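PDB 7EEH: TqaL from Neurospora crassa, which belongs to the 2OG-Fe dioxygenase family of the cupin clan and holds an iron(III) ion at a site of two histidines and one aspartate. Local coordinates for residues Asp56-Val61 and Asn127-Ala132; Val120-Gln125 and Glu299-Glu304; Ala132-Lys137 and Leu272-Arg277. The protein carries 1 engineered substitution. All coordinates share one frame; numbering follows the deposited sequence.

Interaction 1: residues Asp56-Val61 and Asn127-Ala132; sequences DALQRV and NTAFQA
L58 reaches across to the start of helix 128-141 with both of its methyl branches. CD1 lies over the flat of the N127 carboxamide, nearly equidistant from its three heavy atoms and 3.8 Å from N127 CG, and the two side chains cross at about a right angle. The other branch, L58 CD2, meets A129 CB at 3.8 Å, where a small alanine lets the leucine come close to the helix. F130 adds its CB, 4.2 Å from L58 CD1, before its ring turns away. A57 is a lesser neighbour, with its CB 4.0 Å from N127 ND2. L58 makes this reach with a chi1 of -147°, well off a staggered value.

The amide under the leucine is held by its polar atoms. N127 is the N-cap of helix 128-141: with CG anti to the backbone N (chi1 179°), OD1 curls back over the first turn. There N127 OD1 accepts from F130 N at 3.0 Å, with a fairly straight N-H···O angle of 160°, and more weakly from A129 N at 2.8 Å. Asparagine suits the place because its other end can donate: ND2 bonds to D54 O, tying the cap to helix 52-58. The side chain is thus fixed in rotation at both ends, and its face is left to meet a leucine.

T128 repeats the link through OG1, which bonds to D54 OD2 and T51 N. Around this joint, A129 also packs on A50, while L58 and F130 both lean on L124 of helix 122-125. Beyond them F130 reaches L163 of strand 158-170, so the junction of helices 52-58 and 128-141 is seated against the large antiparallel sheet.

Interaction 2: residues Val120-Gln125 and Glu299-Glu304; sequences VQDELQ and EELPME
The carboxamide of Q125 is met across the contact on a face and at its nitrogen edge. M303 CB lies over one face, 3.5 Å from Q125 OE1, while both bonds of NE2 run in the amide plane. Q125 NE2 donates to L301 O at 2.8 Å, nearly straight at 169°, although the donor stands above the carbonyl plane of L301 instead of on a lone pair. The second bond runs from Q125 NE2 to D122 OD1 at 2.9 Å and arrives close to the line of the C-O bond. With OE1 accepting from R92 NH1, the amide is fixed against flipping; a glutamine suits this place because it can donate and accept at one end. Its CG sits between the backbone N and the carbonyl carbon (chi1 72°), and the chain beyond runs extended to reach the loop.

Helix 122-125 is a single turn, with Q121 at its N-cap and Q121 O accepting from both L124 N and Q125 N. The loop opposite leads into strand 304-306, an outer strand of the large antiparallel sheet, and M303 pairs through its backbone with R92 of the next strand.

D122 OD1 also accepts a hydrogen bond from a water, which donates a second one to P302 O at 2.8 Å and so bridges helix and loop. Beside this polar set L301 supplies the apolar part: CD1 lies 3.6 Å from V120 O, and CD2 is 4.0 Å from D122 OD1. M303, a selenomethionine, bends its chain inward toward F81, F130 and L134.

Interaction 3: residues Ala132-Lys137 and Leu272-Arg277; sequences ALLVFK and LIFFTR
Helix 132-137 runs across strand 272-277 at 38°, with the two short axes 11.2 Å apart at closest approach. Their facing sides mesh through leucines and a phenylalanine: L133 CD1 touches L272 CD1 at 3.8 Å, and the F274 ring fits among the helix residues. L134 CD2 comes to the edge of that ring, near its plane and 3.8 Å from F274 CE2, while L133 CB approaches F274 CZ obliquely at 4.0 Å. Bulky apolar residues suit this layer between helix and sheet. The strand is central in the large antiparallel sheet of the cupin-type fold, between strands 190-199 and 158-170. F275 points to the other side, where its side chain touches D186 and comes within about 5 Å of the iron(III) ion. The polar part of the contact is made by K137 and T276: the extended lysine chain starts with CG anti to the backbone N (chi1 -179°) and slides past F274 and T276. This carries K137 NZ to T276 OG1 at 2.9 Å and to F274 O at 3.1 Å, two weak bonds, while H190 O of the neighbouring strand is its stronger partner. A lysine is long enough to bring its amine from the helix to these oxygens, and threonine supplies one from a small side chain.

Interactions 1 and 3 share helix 128-141: its start serves the first, its middle the second, and A132 belongs to both. Helix 122-125 of interaction 2 directly precedes it, and Q131 NE2 probably bonds to Q125 O. The centres lie 13 to 15 Å apart. Along the chain, interactions 1 and 2 alternate their segments, interaction 1 closes before interaction 3 opens, and interaction 3 is nested within the loop closed by interaction 2. F130 packs on L272 and F274, and L124 on L272, making the interior continuous. Helices 122-125 and 128-141 are thereby set against the face of strand 267-277 opposite F275, which points toward the iron side.

Interaction 1: residues Asp56-Val61 and Asn127-Ala132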
ATOM      1  N   ASP B  56      23.090   9.019  -2.102  1.00 25.89           N
ATOM      2  CA  ASP B  56      24.202   9.191  -3.033  1.00 26.70           C
ATOM      3  C   ASP B  56      25.530   9.260  -2.290  1.00 25.80           C
ATOM      4  O   ASP B  56      26.495   8.579  -2.647  1.00 25.12           O
ATOM      5  CB  ASP B  56      24.019  10.468  -3.857  1.00 29.92           C
ATOM      6  CG  ASP B  56      22.987  10.324  -4.933  1.00 35.66           C
ATOM      7  OD1 ASP B  56      22.704   9.180  -5.345  1.00 40.03           O
ATOM      8  OD2 ASP B  56      22.453  11.364  -5.369  1.00 40.58           O
ATOM      9  N   ALA B  57      25.601  10.104  -1.263  1.00 24.66           N
ATOM     10  CA  ALA B  57      26.857  10.303  -0.546  1.00 29.42           C
ATOM     11  C   ALA B  57      27.323   9.041   0.163  1.00 28.02           C
ATOM     12  O   ALA B  57      28.523   8.893   0.428  1.00 26.11           O
ATOM     13  CB  ALA B  57      26.712  11.439   0.465  1.00 29.56           C
ATOM     14  N   LEU B  58      26.403   8.130   0.482  1.00 21.31           N
ATOM     15  CA  LEU B  58      26.789   6.859   1.079  1.00 24.14           C
ATOM     16  C   LEU B  58      27.642   6.021   0.135  1.00 18.65           C
ATOM     17  O   LEU B  58      28.406   5.169   0.593  1.00 21.08           O
ATOM     18  CB  LEU B  58      25.524   6.095   1.500  1.00 22.50           C
ATOM     19  CG  LEU B  58      25.563   5.197   2.726  1.00 25.37           C
ATOM     20  CD1 LEU B  58      26.123   5.935   3.920  1.00 19.18           C
ATOM     21  CD2 LEU B  58      24.144   4.630   3.017  1.00 22.62           C
ATOM     22  N   GLN B  59      27.551   6.258  -1.167  1.00 22.56           N
ATOM     23  CA  GLN B  59      28.382   5.527  -2.112  1.00 23.51           C
ATOM     24  C   GLN B  59      29.792   6.100  -2.256  1.00 25.20           C
ATOM     25  O   GLN B  59      30.599   5.534  -3.003  1.00 21.82           O
ATOM     26  CB  GLN B  59      27.671   5.478  -3.462  1.00 25.26           C
ATOM     27  CG  GLN B  59      26.464   4.567  -3.362  1.00 27.66           C
ATOM     28  CD  GLN B  59      25.617   4.543  -4.596  1.00 30.14           C
ATOM     29  OE1 GLN B  59      25.903   3.815  -5.537  1.00 35.96           O
ATOM     30  NE2 GLN B  59      24.544   5.317  -4.587  1.00 33.33           N
ATOM     31  N   ARG B  60      30.108   7.188  -1.542  1.00 22.56           N
ATOM     32  CA  ARG B  60      31.424   7.805  -1.575  1.00 25.93           C
ATOM     33  C   ARG B  60      32.156   7.785  -0.240  1.00 26.41           C
ATOM     34  O   ARG B  60      33.370   8.022  -0.225  1.00 26.31           O
ATOM     35  CB  ARG B  60      31.321   9.272  -2.024  1.00 27.62           C
ATOM     36  CG  ARG B  60      30.715   9.476  -3.390  1.00 33.08           C
ATOM     37  CD  ARG B  60      30.466  10.965  -3.626  1.00 36.70           C
ATOM     38  NE  ARG B  60      29.341  11.163  -4.536  1.00 47.90           N
ATOM     39  CZ  ARG B  60      28.212  11.795  -4.220  1.00 43.91           C
ATOM     40  NH1 ARG B  60      28.050  12.323  -3.008  1.00 36.70           N
ATOM     41  NH2 ARG B  60      27.252  11.919  -5.129  1.00 47.55           N
ATOM     42  N   VAL B  61      31.464   7.533   0.871  1.00 23.81           N
ATOM     43  CA  VAL B  61      32.084   7.679   2.187  1.00 24.80           C
ATOM     44  C   VAL B  61      33.225   6.678   2.385  1.00 25.01           C
ATOM     45  O   VAL B  61      34.182   6.948   3.131  1.00 25.00           O
ATOM     46  CB  VAL B  61      31.008   7.559   3.289  1.00 24.29           C
ATOM     47  CG1 VAL B  61      30.369   6.173   3.283  1.00 24.54           C
ATOM     48  CG2 VAL B  61      31.596   7.882   4.654  1.00 23.69           C
ATOM     49  N   ASN B 127      25.092  11.053   8.159  1.00 25.08           N
ATOM     50  CA  ASN B 127      24.390  10.731   6.927  1.00 23.72           C
ATOM     51  C   ASN B 127      23.029  10.130   7.280  1.00 23.89           C
ATOM     52  O   ASN B 127      22.955   9.150   8.027  1.00 22.97           O
ATOM     53  CB  ASN B 127      25.257   9.770   6.110  1.00 22.01           C
ATOM     54  CG  ASN B 127      24.618   9.338   4.820  1.00 22.72           C
ATOM     55  OD1 ASN B 127      23.545   8.729   4.814  1.00 20.58           O
ATOM     56  ND2 ASN B 127      25.286   9.628   3.709  1.00 21.94           N
ATOM     57  N   THR B 128      21.948  10.741   6.788  1.00 23.89           N
ATOM     58  CA  THR B 128      20.608  10.296   7.182  1.00 25.13           C
ATOM     59  C   THR B 128      20.254   8.907   6.655  1.00 20.14           C
ATOM     60  O   THR B 128      19.341   8.270   7.199  1.00 21.91           O
ATOM     61  CB  THR B 128      19.539  11.286   6.708  1.00 22.38           C
ATOM     62  OG1 THR B 128      19.550  11.344   5.271  1.00 21.84           O
ATOM     63  CG2 THR B 128      19.804  12.666   7.283  1.00 25.31           C
ATOM     64  N   ALA B 129      20.909   8.444   5.591  1.00 21.14           N
ATOM     65  CA  ALA B 129      20.703   7.072   5.138  1.00 19.74           C
ATOM     66  C   ALA B 129      21.394   6.089   6.069  1.00 22.06           C
ATOM     67  O   ALA B 129      20.806   5.067   6.445  1.00 20.66           O
ATOM     68  CB  ALA B 129      21.199   6.884   3.699  1.00 18.39           C
ATOM     69  N   PHE B 130      22.632   6.384   6.467  1.00 19.41           N
ATOM     70  CA  PHE B 130      23.266   5.570   7.503  1.00 19.87           C
ATOM     71  C   PHE B 130      22.420   5.535   8.770  1.00 20.96           C
ATOM     72  O   PHE B 130      22.243   4.469   9.377  1.00 20.45           O
ATOM     73  CB  PHE B 130      24.666   6.093   7.836  1.00 19.78           C
ATOM     74  CG  PHE B 130      25.260   5.464   9.081  1.00 19.27           C
ATOM     75  CD1 PHE B 130      25.868   4.219   9.021  1.00 19.69           C
ATOM     76  CD2 PHE B 130      25.189   6.110  10.306  1.00 16.17           C
ATOM     77  CE1 PHE B 130      26.402   3.633  10.161  1.00 20.94           C
ATOM     78  CE2 PHE B 130      25.725   5.530  11.449  1.00 18.72           C
ATOM     79  CZ  PHE B 130      26.331   4.292  11.378  1.00 18.85           C
ATOM     80  N   GLN B 131      21.904   6.698   9.198  1.00 19.44           N
ATOM     81  CA  GLN B 131      21.061   6.730  10.390  1.00 21.78           C
ATOM     82  C   GLN B 131      19.810   5.881  10.190  1.00 20.37           C
ATOM     83  O   GLN B 131      19.388   5.167  11.099  1.00 20.89           O
ATOM     84  CB  GLN B 131      20.681   8.168  10.749  1.00 24.29           C
ATOM     85  CG  GLN B 131      21.895   9.051  11.101  1.00 25.40           C
ATOM     86  CD  GLN B 131      21.513  10.454  11.554  1.00 29.12           C
ATOM     87  OE1 GLN B 131      20.412  10.927  11.286  1.00 25.61           O
ATOM     88  NE2 GLN B 131      22.429  11.120  12.253  1.00 25.57           N
ATOM     89  N   ALA B 132      19.209   5.946   9.005  1.00 21.50           N
ATOM     90  CA  ALA B 132      18.048   5.106   8.727  1.00 22.02           C
ATOM     91  C   ALA B 132      18.407   3.631   8.822  1.00 19.21           C
ATOM     92  O   ALA B 132      17.601   2.820   9.291  1.00 20.25           O
ATOM     93  CB  ALA B 132      17.477   5.432   7.351  1.00 16.87           C
TER

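Interaction 2: residues Val120-Gln125 and Glu299-Glu304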
ATOM      1  N   VAL B 120      34.999   6.324  13.058  1.00 22.01           N
ATOM      2  CA  VAL B 120      33.923   6.751  12.170  1.00 20.51           C
ATOM      3  C   VAL B 120      33.649   8.235  12.383  1.00 21.48           C
ATOM      4  O   VAL B 120      33.566   8.708  13.524  1.00 25.08           O
ATOM      5  CB  VAL B 120      32.663   5.906  12.434  1.00 20.83           C
ATOM      6  CG1 VAL B 120      31.410   6.675  12.053  1.00 22.53           C
ATOM      7  CG2 VAL B 120      32.746   4.574  11.707  1.00 16.30           C
ATOM      8  N   GLN B 121      33.493   8.981  11.284  1.00 23.09           N
ATOM      9  CA  GLN B 121      33.409  10.439  11.328  1.00 23.77           C
ATOM     10  C   GLN B 121      31.984  10.923  11.069  1.00 28.55           C
ATOM     11  O   GLN B 121      31.081  10.156  10.720  1.00 23.65           O
ATOM     12  CB  GLN B 121      34.380  11.065  10.320  1.00 24.75           C
ATOM     13  CG  GLN B 121      35.848  10.755  10.608  1.00 22.56           C
ATOM     14  CD  GLN B 121      36.296  11.363  11.933  1.00 29.06           C
ATOM     15  OE1 GLN B 121      36.142  12.563  12.152  1.00 28.10           O
ATOM     16  NE2 GLN B 121      36.826  10.531  12.834  1.00 28.65           N
ATOM     17  N   ASP B 122      31.784  12.232  11.250  1.00 29.41           N
ATOM     18  CA  ASP B 122      30.466  12.804  10.991  1.00 26.44           C
ATOM     19  C   ASP B 122      30.018  12.552   9.555  1.00 26.29           C
ATOM     20  O   ASP B 122      28.810  12.427   9.295  1.00 25.41           O
ATOM     21  CB  ASP B 122      30.471  14.304  11.305  1.00 30.14           C
ATOM     22  CG  ASP B 122      30.260  14.594  12.783  1.00 33.18           C
ATOM     23  OD1 ASP B 122      29.863  13.667  13.533  1.00 28.90           O
ATOM     24  OD2 ASP B 122      30.479  15.752  13.201  1.00 37.65           O
ATOM     25  N   GLU B 123      30.975  12.445   8.617  1.00 23.08           N
ATOM     26  CA  GLU B 123      30.637  12.150   7.225  1.00 23.93           C
ATOM     27  C   GLU B 123      29.700  10.951   7.122  1.00 25.17           C
ATOM     28  O   GLU B 123      28.742  10.970   6.347  1.00 25.05           O
ATOM     29  CB  GLU B 123      31.899  11.884   6.403  1.00 23.14           C
ATOM     30  CG  GLU B 123      31.616  11.815   4.910  1.00 27.05           C
ATOM     31  CD  GLU B 123      32.791  11.336   4.076  1.00 28.44           C
ATOM     32  OE1 GLU B 123      33.911  11.199   4.613  1.00 27.26           O
ATOM     33  OE2 GLU B 123      32.581  11.091   2.867  1.00 30.35           O
ATOM     34  N   LEU B 124      29.960   9.903   7.901  1.00 23.52           N
ATOM     35  CA  LEU B 124      29.105   8.719   7.894  1.00 24.26           C
ATOM     36  C   LEU B 124      27.964   8.857   8.895  1.00 20.76           C
ATOM     37  O   LEU B 124      26.794   8.752   8.517  1.00 21.82           O
ATOM     38  CB  LEU B 124      29.914   7.447   8.190  1.00 21.02           C
ATOM     39  CG  LEU B 124      29.090   6.141   8.195  1.00 20.99           C
ATOM     40  CD1 LEU B 124      28.381   5.935   6.867  1.00 19.41           C
ATOM     41  CD2 LEU B 124      29.955   4.950   8.514  1.00 19.94           C
ATOM     42  N   GLN B 125      28.290   9.109  10.169  1.00 20.39           N
ATOM     43  CA  GLN B 125      27.283   8.979  11.218  1.00 22.44           C
ATOM     44  C   GLN B 125      26.228  10.082  11.188  1.00 26.47           C
ATOM     45  O   GLN B 125      25.172   9.911  11.786  1.00 24.00           O
ATOM     46  CB  GLN B 125      27.956   8.914  12.594  1.00 23.72           C
ATOM     47  CG  GLN B 125      28.554  10.226  13.097  1.00 24.36           C
ATOM     48  CD  GLN B 125      28.856  10.173  14.587  1.00 26.13           C
ATOM     49  OE1 GLN B 125      28.662   9.142  15.230  1.00 25.51           O
ATOM     50  NE2 GLN B 125      29.355  11.276  15.137  1.00 29.94           N
ATOM     51  N   GLU B 299      32.326  12.413  23.283  1.00 41.81           N
ATOM     52  CA  GLU B 299      32.373  13.828  23.635  1.00 42.72           C
ATOM     53  C   GLU B 299      32.629  14.704  22.416  1.00 39.30           C
ATOM     54  O   GLU B 299      32.077  15.804  22.311  1.00 46.42           O
ATOM     55  CB  GLU B 299      33.443  14.067  24.706  1.00 44.32           C
ATOM     56  CG  GLU B 299      32.978  13.761  26.118  1.00 48.78           C
ATOM     57  CD  GLU B 299      32.875  15.005  26.975  1.00 62.96           C
ATOM     58  OE1 GLU B 299      33.473  16.032  26.593  1.00 60.63           O
ATOM     59  OE2 GLU B 299      32.199  14.959  28.028  1.00 70.86           O
ATOM     60  N   GLU B 300      33.451  14.244  21.477  1.00 35.28           N
ATOM     61  CA  GLU B 300      33.813  15.092  20.353  1.00 37.67           C
ATOM     62  C   GLU B 300      33.063  14.755  19.067  1.00 39.14           C
ATOM     63  O   GLU B 300      32.948  15.622  18.193  1.00 38.65           O
ATOM     64  CB  GLU B 300      35.331  15.029  20.116  1.00 44.82           C
ATOM     65  CG  GLU B 300      35.821  15.957  19.012  1.00 56.11           C
ATOM     66  CD  GLU B 300      36.804  15.282  18.062  1.00 67.52           C
ATOM     67  OE1 GLU B 300      37.974  15.063  18.461  1.00 71.91           O
ATOM     68  OE2 GLU B 300      36.415  14.989  16.907  1.00 64.13           O
ATOM     69  N   LEU B 301      32.518  13.547  18.931  1.00 38.59           N
ATOM     70  CA  LEU B 301      31.725  13.161  17.762  1.00 31.36           C
ATOM     71  C   LEU B 301      30.321  12.737  18.194  1.00 34.99           C
ATOM     72  O   LEU B 301      29.865  11.630  17.880  1.00 31.44           O
ATOM     73  CB  LEU B 301      32.416  12.042  16.991  1.00 28.08           C
ATOM     74  CG  LEU B 301      33.742  12.390  16.314  1.00 31.83           C
ATOM     75  CD1 LEU B 301      34.532  11.128  15.958  1.00 30.72           C
ATOM     76  CD2 LEU B 301      33.491  13.233  15.085  1.00 32.61           C
ATOM     77  N   PRO B 302      29.599  13.603  18.902  1.00 30.66           N
ATOM     78  CA  PRO B 302      28.308  13.194  19.448  1.00 33.08           C
ATOM     79  C   PRO B 302      27.311  12.929  18.335  1.00 31.07           C
ATOM     80  O   PRO B 302      27.418  13.469  17.234  1.00 31.10           O
ATOM     81  CB  PRO B 302      27.893  14.395  20.300  1.00 34.35           C
ATOM     82  CG  PRO B 302      28.489  15.551  19.554  1.00 36.33           C
ATOM     83  CD  PRO B 302      29.822  15.053  19.071  1.00 36.72           C
HETATM   84  N   MSE B 303      26.343  12.071  18.639  1.00 31.05           N
HETATM   85  CA  MSE B 303      25.298  11.713  17.693  1.00 30.28           C
HETATM   86  C   MSE B 303      24.184  10.990  18.435  1.00 29.45           C
HETATM   87  O   MSE B 303      24.438  10.089  19.233  1.00 27.35           O
HETATM   88  CB  MSE B 303      25.876  10.855  16.564  1.00 28.03           C
HETATM   89  CG  MSE B 303      24.926  10.614  15.417  1.00 30.64           C
HETATM   90 SE   MSE B 303      23.946   8.930  15.613  1.00 55.38          SE
HETATM   91  CE  MSE B 303      24.465   8.201  14.034  1.00 12.05           C
ATOM     92  N   GLU B 304      22.941  11.411  18.209  1.00 30.97           N
ATOM     93  CA  GLU B 304      21.811  10.719  18.809  1.00 28.56           C
ATOM     94  C   GLU B 304      20.576  10.983  17.966  1.00 32.61           C
ATOM     95  O   GLU B 304      20.282  12.138  17.653  1.00 33.69           O
ATOM     96  CB  GLU B 304      21.580  11.168  20.255  1.00 34.00           C
ATOM     97  CG  GLU B 304      20.393  10.483  20.915  1.00 31.99           C
ATOM     98  CD  GLU B 304      20.563  10.299  22.410  1.00 34.00           C
ATOM     99  OE1 GLU B 304      21.674  10.525  22.935  1.00 38.09           O
ATOM    100  OE2 GLU B 304      19.579   9.904  23.062  1.00 36.16           O
TER
HETATM  101  O   HOH W   1      29.411  14.883  15.769  1.00 35.52           O

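Interaction 3: residues Ala132-Lys137 and Leu272-Arg277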
ATOM      1  N   ALA B 132      19.209   5.946   9.005  1.00 21.50           N
ATOM      2  CA  ALA B 132      18.048   5.106   8.727  1.00 22.02           C
ATOM      3  C   ALA B 132      18.407   3.631   8.822  1.00 19.21           C
ATOM      4  O   ALA B 132      17.601   2.820   9.291  1.00 20.25           O
ATOM      5  CB  ALA B 132      17.477   5.432   7.351  1.00 16.87           C
ATOM      6  N   LEU B 133      19.632   3.267   8.422  1.00 19.66           N
ATOM      7  CA  LEU B 133      20.062   1.877   8.555  1.00 18.15           C
ATOM      8  C   LEU B 133      20.098   1.443  10.013  1.00 19.85           C
ATOM      9  O   LEU B 133      19.690   0.326  10.336  1.00 20.90           O
ATOM     10  CB  LEU B 133      21.429   1.661   7.904  1.00 19.33           C
ATOM     11  CG  LEU B 133      21.420   1.380   6.399  1.00 18.18           C
ATOM     12  CD1 LEU B 133      22.835   1.430   5.824  1.00 17.36           C
ATOM     13  CD2 LEU B 133      20.741   0.031   6.083  1.00 17.09           C
ATOM     14  N   LEU B 134      20.586   2.306  10.908  1.00 21.66           N
ATOM     15  CA  LEU B 134      20.585   1.975  12.331  1.00 19.48           C
ATOM     16  C   LEU B 134      19.166   1.816  12.856  1.00 20.95           C
ATOM     17  O   LEU B 134      18.870   0.878  13.601  1.00 20.85           O
ATOM     18  CB  LEU B 134      21.318   3.054  13.128  1.00 19.94           C
ATOM     19  CG  LEU B 134      22.852   3.051  13.136  1.00 19.12           C
ATOM     20  CD1 LEU B 134      23.343   4.315  13.806  1.00 19.04           C
ATOM     21  CD2 LEU B 134      23.400   1.818  13.854  1.00 16.45           C
ATOM     22  N   VAL B 135      18.281   2.756  12.510  1.00 21.36           N
ATOM     23  CA  VAL B 135      16.896   2.666  12.959  1.00 20.14           C
ATOM     24  C   VAL B 135      16.271   1.373  12.448  1.00 19.20           C
ATOM     25  O   VAL B 135      15.615   0.640  13.200  1.00 21.93           O
ATOM     26  CB  VAL B 135      16.111   3.914  12.513  1.00 21.71           C
ATOM     27  CG1 VAL B 135      14.677   3.812  12.910  1.00 21.22           C
ATOM     28  CG2 VAL B 135      16.714   5.168  13.154  1.00 21.81           C
ATOM     29  N   PHE B 136      16.475   1.075  11.163  1.00 20.70           N
ATOM     30  CA  PHE B 136      15.969  -0.161  10.567  1.00 20.05           C
ATOM     31  C   PHE B 136      16.349  -1.373  11.404  1.00 20.27           C
ATOM     32  O   PHE B 136      15.494  -2.197  11.755  1.00 21.36           O
ATOM     33  CB  PHE B 136      16.520  -0.297   9.143  1.00 16.03           C
ATOM     34  CG  PHE B 136      16.255  -1.642   8.470  1.00 18.06           C
ATOM     35  CD1 PHE B 136      15.080  -1.862   7.755  1.00 19.49           C
ATOM     36  CD2 PHE B 136      17.222  -2.636   8.468  1.00 16.48           C
ATOM     37  CE1 PHE B 136      14.867  -3.063   7.078  1.00 17.51           C
ATOM     38  CE2 PHE B 136      17.023  -3.833   7.799  1.00 20.55           C
ATOM     39  CZ  PHE B 136      15.834  -4.048   7.100  1.00 20.98           C
ATOM     40  N   LYS B 137      17.633  -1.503  11.731  1.00 18.17           N
ATOM     41  CA  LYS B 137      18.091  -2.677  12.473  1.00 17.78           C
ATOM     42  C   LYS B 137      17.473  -2.730  13.867  1.00 21.36           C
ATOM     43  O   LYS B 137      17.027  -3.794  14.315  1.00 21.75           O
ATOM     44  CB  LYS B 137      19.619  -2.685  12.569  1.00 20.40           C
ATOM     45  CG  LYS B 137      20.149  -3.904  13.324  1.00 18.31           C
ATOM     46  CD  LYS B 137      21.674  -4.055  13.299  1.00 18.61           C
ATOM     47  CE  LYS B 137      22.051  -5.456  13.833  1.00 19.45           C
ATOM     48  NZ  LYS B 137      23.512  -5.685  13.986  1.00 19.86           N
ATOM     49  N   LEU B 272      29.105  -1.856   5.116  1.00 17.96           N
ATOM     50  CA  LEU B 272      28.860  -1.497   6.506  1.00 16.45           C
ATOM     51  C   LEU B 272      28.574  -2.793   7.256  1.00 20.70           C
ATOM     52  O   LEU B 272      27.734  -3.580   6.817  1.00 18.36           O
ATOM     53  CB  LEU B 272      27.687  -0.520   6.630  1.00 17.56           C
ATOM     54  CG  LEU B 272      27.890   0.852   5.977  1.00 17.35           C
ATOM     55  CD1 LEU B 272      26.588   1.630   5.958  1.00 19.60           C
ATOM     56  CD2 LEU B 272      28.995   1.635   6.708  1.00 14.98           C
ATOM     57  N   ILE B 273      29.285  -3.028   8.358  1.00 18.61           N
ATOM     58  CA  ILE B 273      29.134  -4.252   9.142  1.00 18.19           C
ATOM     59  C   ILE B 273      28.728  -3.851  10.555  1.00 18.78           C
ATOM     60  O   ILE B 273      29.501  -3.194  11.267  1.00 17.48           O
ATOM     61  CB  ILE B 273      30.411  -5.100   9.147  1.00 16.75           C
ATOM     62  CG1 ILE B 273      30.827  -5.434   7.714  1.00 19.46           C
ATOM     63  CG2 ILE B 273      30.197  -6.375   9.958  1.00 18.98           C
ATOM     64  CD1 ILE B 273      32.199  -6.015   7.600  1.00 29.54           C
ATOM     65  N   PHE B 274      27.510  -4.229  10.954  1.00 16.42           N
ATOM     66  CA  PHE B 274      26.938  -3.893  12.256  1.00 15.76           C
ATOM     67  C   PHE B 274      26.986  -5.133  13.135  1.00 20.10           C
ATOM     68  O   PHE B 274      26.326  -6.127  12.821  1.00 17.70           O
ATOM     69  CB  PHE B 274      25.474  -3.428  12.144  1.00 18.28           C
ATOM     70  CG  PHE B 274      25.228  -2.283  11.167  1.00 19.02           C
ATOM     71  CD1 PHE B 274      25.254  -2.493   9.804  1.00 16.28           C
ATOM     72  CD2 PHE B 274      24.892  -1.019  11.638  1.00 21.49           C
ATOM     73  CE1 PHE B 274      25.004  -1.460   8.908  1.00 17.10           C
ATOM     74  CE2 PHE B 274      24.628   0.029  10.757  1.00 21.64           C
ATOM     75  CZ  PHE B 274      24.689  -0.197   9.383  1.00 23.65           C
ATOM     76  N   PHE B 275      27.744  -5.077  14.238  1.00 19.58           N
ATOM     77  CA  PHE B 275      27.794  -6.166  15.222  1.00 18.69           C
ATOM     78  C   PHE B 275      27.053  -5.704  16.470  1.00 20.86           C
ATOM     79  O   PHE B 275      27.571  -4.856  17.205  1.00 20.98           O
ATOM     80  CB  PHE B 275      29.223  -6.530  15.608  1.00 20.03           C
ATOM     81  CG  PHE B 275      30.099  -7.023  14.485  1.00 20.88           C
ATOM     82  CD1 PHE B 275      29.949  -8.295  13.967  1.00 22.74           C
ATOM     83  CD2 PHE B 275      31.151  -6.236  14.016  1.00 21.30           C
ATOM     84  CE1 PHE B 275      30.807  -8.768  12.972  1.00 21.91           C
ATOM     85  CE2 PHE B 275      32.009  -6.704  13.023  1.00 21.92           C
ATOM     86  CZ  PHE B 275      31.835  -7.969  12.505  1.00 24.45           C
ATOM     87  N   THR B 276      25.869  -6.275  16.742  1.00 17.08           N
ATOM     88  CA  THR B 276      25.027  -5.806  17.839  1.00 17.10           C
ATOM     89  C   THR B 276      24.832  -6.892  18.894  1.00 19.04           C
ATOM     90  O   THR B 276      24.427  -8.014  18.569  1.00 17.72           O
ATOM     91  CB  THR B 276      23.667  -5.318  17.307  1.00 16.75           C
ATOM     92  OG1 THR B 276      23.881  -4.190  16.446  1.00 17.95           O
ATOM     93  CG2 THR B 276      22.763  -4.891  18.468  1.00 21.56           C
ATOM     94  N   ARG B 277      25.087  -6.547  20.162  1.00 21.57           N
ATOM     95  CA  ARG B 277      24.943  -7.511  21.253  1.00 20.79           C
ATOM     96  C   ARG B 277      24.511  -6.810  22.533  1.00 22.44           C
ATOM     97  O   ARG B 277      24.638  -5.589  22.671  1.00 22.41           O
ATOM     98  CB  ARG B 277      26.242  -8.277  21.502  1.00 20.75           C
ATOM     99  CG  ARG B 277      27.436  -7.370  21.898  1.00 20.37           C
ATOM    100  CD  ARG B 277      28.573  -8.196  22.502  1.00 23.00           C
ATOM    101  NE  ARG B 277      29.795  -7.412  22.723  1.00 26.18           N
ATOM    102  CZ  ARG B 277      29.941  -6.505  23.690  1.00 29.28           C
ATOM    103  NH1 ARG B 277      28.950  -6.258  24.543  1.00 24.87           N
ATOM    104  NH2 ARG B 277      31.085  -5.849  23.821  1.00 26.51           N
TER